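Local coordinates for protein Hep_Hag family (Burkholderia pseudomallei, PDB 3S6L) that forms a YadA-like head domain of the trimeric autotransporter adhesin BoaA and probably mediates bacterial attachment to host cells, at residues L21-A26 with A30-G35; A126-S131 with H143-T148; V150-D155 with A159-Q164. One frame throughout, in Å; residues are numbered along the deposited sequence.

Interaction 1 of 3, residues L21-A26 with A30-G35; sequences LGDTSA and ANASGG
Within one coil of the left-handed beta-roll, strand 24-26 and strand 31-32 face each other across the coil. D23 and S25 on one side face A30 and A32 on the other, and the two segments run in nearly opposite directions, 163° apart. The strands meet through small side chains. The CB of A32 lies against the backbone O of T24 at 3.4 Å. The CB of A30 sits against the backbone O of A26 at 3.3 Å. S25 meets A30 with CB to CB at 3.9 Å.

D23 carries the polar part. Its CG stands beside its own backbone N (chi1 -56°), which carries the carboxylate across to the turn at G35. There OD1 of D23 accepts from N of G35 at 2.9 Å, on the lone pair that faces the other oxygen. The bond is bent, 141° at the hydrogen. OD1 also accepts from the N of G37, and OD2 takes the hydroxyl of S19, so both carboxylate oxygens of this buried residue are engaged. The CA of G35 makes a further CH...O contact with O of L21 at 3.6 Å. A water accepts from N of A32 at 3.2 Å and has a weak link to OG of S25. Short strands of small residues facing each other inside a coil fit the left-handed beta-roll of YadA-like heads.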
loop_
_atom_site.group_PDB
_atom_site.type_symbol
_atom_site.label_atom_id
_atom_site.label_comp_id
_atom_site.label_asym_id
_atom_site.label_seq_id
_atom_site.Cartn_x
_atom_site.Cartn_y
_atom_site.Cartn_z
ATOM N N LEU A 21 -10.992 -25.789 10.099
ATOM C CA LEU A 21 -11.263 -24.445 10.643
ATOM C C LEU A 21 -10.805 -23.352 9.673
ATOM O O LEU A 21 -10.485 -22.231 10.081
ATOM C CB LEU A 21 -10.674 -24.264 12.066
ATOM C CG LEU A 21 -11.173 -25.233 13.173
ATOM C CD1 LEU A 21 -10.183 -25.323 14.342
ATOM C CD2 LEU A 21 -12.591 -24.881 13.690
ATOM N N GLY A 22 -10.779 -23.717 8.390
ATOM C CA GLY A 22 -10.507 -22.814 7.302
ATOM C C GLY A 22 -9.058 -22.403 7.091
ATOM O O GLY A 22 -8.810 -21.414 6.434
ATOM N N ASP A 23 -8.108 -23.163 7.622
ATOM C CA ASP A 23 -6.684 -22.875 7.418
ATOM C C ASP A 23 -6.158 -23.527 6.149
ATOM O O ASP A 23 -6.625 -24.609 5.790
ATOM C CB ASP A 23 -5.860 -23.346 8.613
ATOM C CG ASP A 23 -6.343 -22.743 9.937
ATOM O OD1 ASP A 23 -6.230 -21.497 10.133
ATOM O OD2 ASP A 23 -6.835 -23.526 10.785
ATOM N N THR A 24 -5.200 -22.863 5.485
ATOM C CA THR A 24 -4.495 -23.392 4.312
ATOM C C THR A 24 -3.016 -23.109 4.418
ATOM O O THR A 24 -2.610 -21.992 4.743
ATOM C CB THR A 24 -5.002 -22.734 3.000
ATOM O OG1 THR A 24 -6.429 -22.775 2.971
ATOM C CG2 THR A 24 -4.480 -23.446 1.772
ATOM N N SER A 25 -2.196 -24.118 4.154
ATOM C CA SER A 25 -0.752 -23.904 4.074
ATOM C C SER A 25 -0.093 -24.716 2.967
ATOM O O SER A 25 -0.497 -25.849 2.682
ATOM C CB SER A 25 -0.078 -24.213 5.397
ATOM O OG SER A 25 -0.335 -25.526 5.722
ATOM N N ALA A 26 0.925 -24.118 2.346
ATOM C CA ALA A 26 1.746 -24.797 1.340
ATOM C C ALA A 26 3.184 -24.307 1.463
ATOM O O ALA A 26 3.417 -23.085 1.601
ATOM C CB ALA A 26 1.208 -24.533 -0.057
ATOM N N ALA A 30 5.403 -24.765 6.256
ATOM C CA ALA A 30 4.356 -23.743 6.276
ATOM C C ALA A 30 3.259 -24.111 7.276
ATOM O O ALA A 30 2.895 -25.270 7.405
ATOM C CB ALA A 30 3.774 -23.561 4.887
ATOM N N ASN A 31 2.746 -23.135 8.010
ATOM C CA ASN A 31 1.770 -23.449 9.052
ATOM C C ASN A 31 0.792 -22.313 9.313
ATOM O O ASN A 31 1.173 -21.174 9.614
ATOM C CB ASN A 31 2.437 -23.930 10.353
ATOM C CG ASN A 31 1.436 -24.593 11.330
ATOM O OD1 ASN A 31 0.420 -25.188 10.917
ATOM N ND2 ASN A 31 1.736 -24.509 12.639
ATOM N N ALA A 32 -0.481 -22.644 9.158
ATOM C CA ALA A 32 -1.560 -21.725 9.376
ATOM C C ALA A 32 -2.379 -22.374 10.493
ATOM O O ALA A 32 -3.001 -23.403 10.290
ATOM C CB ALA A 32 -2.352 -21.575 8.080
ATOM N N SER A 33 -2.355 -21.803 11.684
ATOM C CA SER A 33 -2.966 -22.483 12.814
ATOM C C SER A 33 -3.957 -21.637 13.619
ATOM O O SER A 33 -4.298 -22.001 14.736
ATOM C CB SER A 33 -1.871 -22.948 13.764
ATOM O OG SER A 33 -1.204 -21.794 14.286
ATOM N N GLY A 34 -4.402 -20.506 13.089
ATOM C CA GLY A 34 -5.169 -19.583 13.904
ATOM C C GLY A 34 -6.663 -19.587 13.667
ATOM O O GLY A 34 -7.421 -19.067 14.493
ATOM N N GLY A 35 -7.096 -20.193 12.563
ATOM C CA GLY A 35 -8.494 -20.144 12.153
ATOM C C GLY A 35 -8.532 -19.161 10.994
ATOM O O GLY A 35 -8.039 -18.012 11.119
HETATM O O HOH W 1 -1.102 -25.778 8.950
#

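Interaction 2 of 3, residues A126-S131 with H143-T148; sequences ANSVAS and HERRLT. With ZN (zinc ion), chain S.
R145 reaches across to A126 and S128 and makes the direct contact. The second segment starts at H143, whose NE2 binds a zinc ion at 2.1 Å.

R145 then turns inward. Its CG lies beside the backbone N (chi1 -76°), and the chain is extended from CG to NE, so the guanidinium is carried well away from its own backbone. The flat group meets its partners at its edge. NH2 donates to the backbone O of A126 at 2.9 Å. This bond is nearly straight, 172° at the hydrogen, and it falls on a lone pair in the carbonyl plane. NH1 donates to OG of S128 at 2.9 Å, with a more bent angle of 133°. Both acceptors lie close to the guanidinium plane. NH1 also bonds O of F138, and NE bonds O of N120 of the third subunit. NE, NH1 and NH2 all donate, which would hold the buried guanidinium in one rotation. OG of S128 accepts from R145 and also bonds the backbone O of I124, which positions it.

R146, L147 and T148 run on as a strand. They pair in a parallel ladder with a strand of the third subunit, and NH2 of R146 forms a salt bridge with D158 of the second subunit. A chain that leaves its last roll coil and crosses to a neighbouring subunit is consistent with the neck that joins head to stalk in YadA-like trimeric autotransporter adhesins.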
loop_
_atom_site.group_PDB
_atom_site.type_symbol
_atom_site.label_atom_id
_atom_site.label_comp_id
_atom_site.label_asym_id
_atom_site.label_seq_id
_atom_site.Cartn_x
_atom_site.Cartn_y
_atom_site.Cartn_z
ATOM N N ALA A 126 10.051 6.954 0.380
ATOM C CA ALA A 126 11.202 6.159 0.715
ATOM C C ALA A 126 12.057 6.854 1.818
ATOM O O ALA A 126 12.278 8.084 1.759
ATOM C CB ALA A 126 12.028 5.905 -0.538
ATOM N N ASN A 127 12.502 6.082 2.820
ATOM C CA ASN A 127 13.371 6.598 3.898
ATOM C C ASN A 127 12.717 7.652 4.804
ATOM O O ASN A 127 13.399 8.241 5.653
ATOM C CB ASN A 127 14.683 7.169 3.304
ATOM C CG ASN A 127 15.430 6.148 2.433
ATOM O OD1 ASN A 127 15.653 6.361 1.232
ATOM N ND2 ASN A 127 15.793 5.034 3.029
ATOM N N SER A 128 11.422 7.918 4.618
ATOM C CA SER A 128 10.732 8.893 5.477
ATOM C C SER A 128 10.612 8.385 6.914
ATOM O O SER A 128 10.407 7.179 7.144
ATOM C CB SER A 128 9.323 9.231 4.947
ATOM O OG SER A 128 9.414 9.996 3.765
ATOM N N VAL A 129 10.712 9.306 7.875
ATOM C CA VAL A 129 10.609 8.945 9.290
ATOM C C VAL A 129 9.542 9.814 9.951
ATOM O O VAL A 129 9.504 11.040 9.733
ATOM C CB VAL A 129 11.949 9.110 10.006
ATOM C CG1 VAL A 129 11.858 8.634 11.487
ATOM C CG2 VAL A 129 13.050 8.357 9.274
ATOM N N ALA A 130 8.652 9.163 10.708
ATOM C CA ALA A 130 7.621 9.851 11.470
ATOM C C ALA A 130 7.825 9.555 12.941
ATOM O O ALA A 130 7.524 8.447 13.407
ATOM C CB ALA A 130 6.196 9.429 11.018
ATOM N N SER A 131 8.347 10.536 13.676
ATOM C CA SER A 131 8.681 10.281 15.057
ATOM C C SER A 131 7.907 11.182 16.008
ATOM O O SER A 131 8.166 11.179 17.215
ATOM C CB SER A 131 10.203 10.407 15.279
ATOM O OG SER A 131 10.666 11.702 14.899
ATOM N N HIS A 143 16.041 16.216 4.742
ATOM C CA HIS A 143 15.540 15.468 3.580
ATOM C C HIS A 143 14.053 15.759 3.392
ATOM O O HIS A 143 13.225 14.844 3.364
ATOM C CB HIS A 143 15.748 13.961 3.778
ATOM C CG HIS A 143 17.178 13.587 3.967
ATOM N ND1 HIS A 143 17.977 13.164 2.925
ATOM C CD2 HIS A 143 17.970 13.613 5.067
ATOM C CE1 HIS A 143 19.195 12.935 3.378
ATOM N NE2 HIS A 143 19.214 13.190 4.676
ATOM N N GLU A 144 13.706 17.032 3.282
ATOM C CA GLU A 144 12.297 17.428 3.181
ATOM C C GLU A 144 11.784 17.222 1.757
ATOM O O GLU A 144 12.567 17.159 0.815
ATOM C CB GLU A 144 12.121 18.884 3.641
ATOM C CG GLU A 144 12.375 19.112 5.139
ATOM C CD GLU A 144 13.858 19.265 5.511
ATOM O OE1 GLU A 144 14.742 19.288 4.604
ATOM O OE2 GLU A 144 14.134 19.371 6.743
ATOM N N ARG A 145 10.473 17.070 1.593
ATOM C CA ARG A 145 9.921 16.955 0.237
ATOM C C ARG A 145 8.887 18.019 0.030
ATOM O O ARG A 145 8.173 18.357 0.964
ATOM C CB ARG A 145 9.326 15.572 -0.016
ATOM C CG ARG A 145 10.392 14.453 -0.258
ATOM C CD ARG A 145 9.656 13.173 -0.628
ATOM N NE ARG A 145 10.497 12.011 -0.852
ATOM C CZ ARG A 145 10.747 11.092 0.074
ATOM N NH1 ARG A 145 10.230 11.227 1.286
ATOM N NH2 ARG A 145 11.518 10.033 -0.204
ATOM N N ARG A 146 8.839 18.570 -1.183
ATOM C CA ARG A 146 7.860 19.594 -1.566
ATOM C C ARG A 146 6.545 18.883 -1.818
ATOM O O ARG A 146 6.562 17.796 -2.422
ATOM C CB ARG A 146 8.282 20.244 -2.889
ATOM C CG ARG A 146 8.854 21.630 -2.856
ATOM C CD ARG A 146 8.759 22.331 -4.243
ATOM N NE ARG A 146 9.413 21.543 -5.297
ATOM C CZ ARG A 146 8.879 21.269 -6.483
ATOM N NH1 ARG A 146 9.533 20.534 -7.346
ATOM N NH2 ARG A 146 7.692 21.737 -6.828
ATOM N N LEU A 147 5.413 19.454 -1.381
ATOM C CA LEU A 147 4.114 18.852 -1.708
ATOM C C LEU A 147 3.526 19.613 -2.879
ATOM O O LEU A 147 3.367 20.840 -2.799
ATOM C CB LEU A 147 3.149 18.872 -0.520
ATOM C CG LEU A 147 3.634 18.462 0.879
ATOM C CD1 LEU A 147 2.458 18.466 1.810
ATOM C CD2 LEU A 147 4.247 17.079 0.868
ATOM N N THR A 148 3.201 18.894 -3.959
ATOM C CA THR A 148 2.822 19.511 -5.236
ATOM C C THR A 148 1.421 19.105 -5.696
ATOM O O THR A 148 0.852 18.161 -5.173
ATOM C CB THR A 148 3.838 19.169 -6.367
ATOM O OG1 THR A 148 3.686 17.799 -6.744
ATOM C CG2 THR A 148 5.280 19.424 -5.933
HETATM ZN ZN ZN S . 21.243 13.456 5.244
#

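Interaction 3 of 3, residues V150-D155 with A159-Q164; sequences VAPGID and AANMNQ
With chi1 at 79°, N161 holds CG between its backbone N and carbonyl carbon, which brings ND2 to V150. Q164 has CG beside its own backbone N and is extended beyond it (chi2 179°), which brings its amide to P152 and G153.

ND2 of N161 donates to O of V150 at 3.0 Å. The bond is almost straight, 177° at the hydrogen, and the acceptor lies in the amide plane. OD1 of the same side chain accepts from N of Q164 at 3.1 Å. In return OE1 of Q164 takes N of N161 at 3.0 Å. These two bonds make a capping box at the start of helix 162-168.

The Q164 amide also grips G153 with both ends. OE1 accepts from N of G153 at 3.0 Å as well, with the donor tilted from the carbonyl plane, so one oxygen serves both the cap and the loop. NE2 donates to O of G153 at 3.1 Å, on a lone pair in the carbonyl plane. CB of P152 packs on CD of Q164 at 3.4 Å. A water donates to O of A151 and to O of A159, bridging the two segments. The second and third subunits also bond to backbone atoms here.

N161 and Q164 each use both amide ends, so their flips are fixed. The same groups that cap the helix also tie down the loop before it, consistent with a firmly set start to the stalk.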
loop_
_atom_site.group_PDB
_atom_site.type_symbol
_atom_site.label_atom_id
_atom_site.label_comp_id
_atom_site.label_asym_id
_atom_site.label_seq_id
_atom_site.Cartn_x
_atom_site.Cartn_y
_atom_site.Cartn_z
ATOM N N VAL A 150 -1.431 20.620 -5.167
ATOM C CA VAL A 150 -2.338 20.887 -4.079
ATOM C C VAL A 150 -3.325 22.025 -4.419
ATOM O O VAL A 150 -2.925 23.202 -4.562
ATOM C CB VAL A 150 -1.530 21.270 -2.848
ATOM C CG1 VAL A 150 -2.458 21.571 -1.684
ATOM C CG2 VAL A 150 -0.504 20.156 -2.503
ATOM N N ALA A 151 -4.613 21.683 -4.518
ATOM C CA ALA A 151 -5.664 22.686 -4.719
ATOM C C ALA A 151 -5.698 23.660 -3.536
ATOM O O ALA A 151 -5.250 23.311 -2.445
ATOM C CB ALA A 151 -7.038 22.013 -4.921
ATOM N N PRO A 152 -6.207 24.895 -3.752
ATOM C CA PRO A 152 -6.216 25.871 -2.652
ATOM C C PRO A 152 -7.177 25.428 -1.536
ATOM O O PRO A 152 -8.252 24.870 -1.813
ATOM C CB PRO A 152 -6.666 27.173 -3.331
ATOM C CG PRO A 152 -7.383 26.765 -4.563
ATOM C CD PRO A 152 -6.912 25.396 -4.958
ATOM N N GLY A 153 -6.767 25.628 -0.286
ATOM C CA GLY A 153 -7.594 25.243 0.842
ATOM C C GLY A 153 -8.883 26.041 0.976
ATOM O O GLY A 153 -8.960 27.228 0.604
ATOM N N ILE A 154 -9.901 25.385 1.525
ATOM C CA ILE A 154 -11.210 26.001 1.679
ATOM C C ILE A 154 -11.583 26.133 3.147
ATOM O O ILE A 154 -11.913 27.237 3.596
ATOM C CB ILE A 154 -12.305 25.211 0.939
ATOM C CG1 ILE A 154 -12.111 25.310 -0.583
ATOM C CG2 ILE A 154 -13.707 25.770 1.305
ATOM C CD1 ILE A 154 -13.035 24.341 -1.406
ATOM N N ASP A 155 -11.558 25.016 3.883
ATOM C CA ASP A 155 -11.872 25.011 5.321
ATOM C C ASP A 155 -10.655 25.330 6.164
ATOM O O ASP A 155 -9.518 25.147 5.720
ATOM C CB ASP A 155 -12.455 23.663 5.760
ATOM C CG ASP A 155 -13.815 23.360 5.118
ATOM O OD1 ASP A 155 -14.563 24.307 4.777
ATOM O OD2 ASP A 155 -14.147 22.167 4.958
ATOM N N ALA A 159 -4.792 22.506 3.992
ATOM C CA ALA A 159 -3.500 23.116 3.668
ATOM C C ALA A 159 -3.639 24.384 2.787
ATOM O O ALA A 159 -4.539 24.477 1.928
ATOM C CB ALA A 159 -2.591 22.103 2.979
ATOM N N ALA A 160 -2.743 25.349 3.020
ATOM C CA ALA A 160 -2.640 26.549 2.195
ATOM C C ALA A 160 -1.612 26.280 1.112
ATOM O O ALA A 160 -0.507 25.798 1.398
ATOM C CB ALA A 160 -2.209 27.767 3.035
ATOM N N ASN A 161 -1.957 26.594 -0.137
ATOM C CA ASN A 161 -0.954 26.494 -1.191
ATOM C C ASN A 161 -0.286 27.851 -1.438
ATOM O O ASN A 161 -0.694 28.864 -0.840
ATOM C CB ASN A 161 -1.517 25.827 -2.452
ATOM C CG ASN A 161 -2.347 26.769 -3.309
ATOM O OD1 ASN A 161 -2.352 27.979 -3.116
ATOM N ND2 ASN A 161 -3.022 26.213 -4.275
ATOM N N MET A 162 0.733 27.870 -2.303
ATOM C CA MET A 162 1.551 29.058 -2.540
ATOM C C MET A 162 0.777 30.227 -3.157
ATOM O O MET A 162 1.013 31.371 -2.787
ATOM C CB MET A 162 2.769 28.732 -3.413
ATOM C CG MET A 162 3.897 27.916 -2.741
ATOM S SD MET A 162 4.429 28.526 -1.138
ATOM C CE MET A 162 5.135 30.154 -1.529
ATOM N N ASN A 163 -0.120 29.950 -4.103
ATOM C CA ASN A 163 -0.980 31.000 -4.669
ATOM C C ASN A 163 -1.694 31.765 -3.556
ATOM O O ASN A 163 -1.804 32.993 -3.606
ATOM C CB ASN A 163 -2.004 30.425 -5.648
ATOM C CG ASN A 163 -1.396 30.076 -7.005
ATOM O OD1 ASN A 163 -0.503 30.768 -7.485
ATOM N ND2 ASN A 163 -1.885 28.999 -7.631
ATOM N N GLN A 164 -2.156 31.032 -2.542
ATOM C CA GLN A 164 -2.886 31.630 -1.441
ATOM C C GLN A 164 -1.954 32.444 -0.553
ATOM O O GLN A 164 -2.320 33.542 -0.113
ATOM C CB GLN A 164 -3.640 30.575 -0.646
ATOM C CG GLN A 164 -4.616 29.775 -1.477
ATOM C CD GLN A 164 -5.315 28.734 -0.660
ATOM O OE1 GLN A 164 -4.706 27.745 -0.248
ATOM N NE2 GLN A 164 -6.611 28.947 -0.402
HETATM O O HOH W 2 -5.448 22.318 0.287
#

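Overall arrangement
From the N terminus, interaction 1 comes first and closes the short turn between strands 24-26 and 31-32, which belong to different sheets of the roll. The chain then winds through the repeated coils to interaction 2. There a longer loop, with strand 135-137 inside it, is closed as the side chain of R145 reaches back from 143-148 to 126-131. Interaction 3 follows directly and closes the short loop that precedes helix 162-168. The three contacts lie in series; none nests or crosses. Interactions 1 and 2 have centres 39 Å apart, on opposite sides of the chain's centre. Interactions 2 and 3 lie where the head probably passes into the stalk, with the neighbouring subunits taking part.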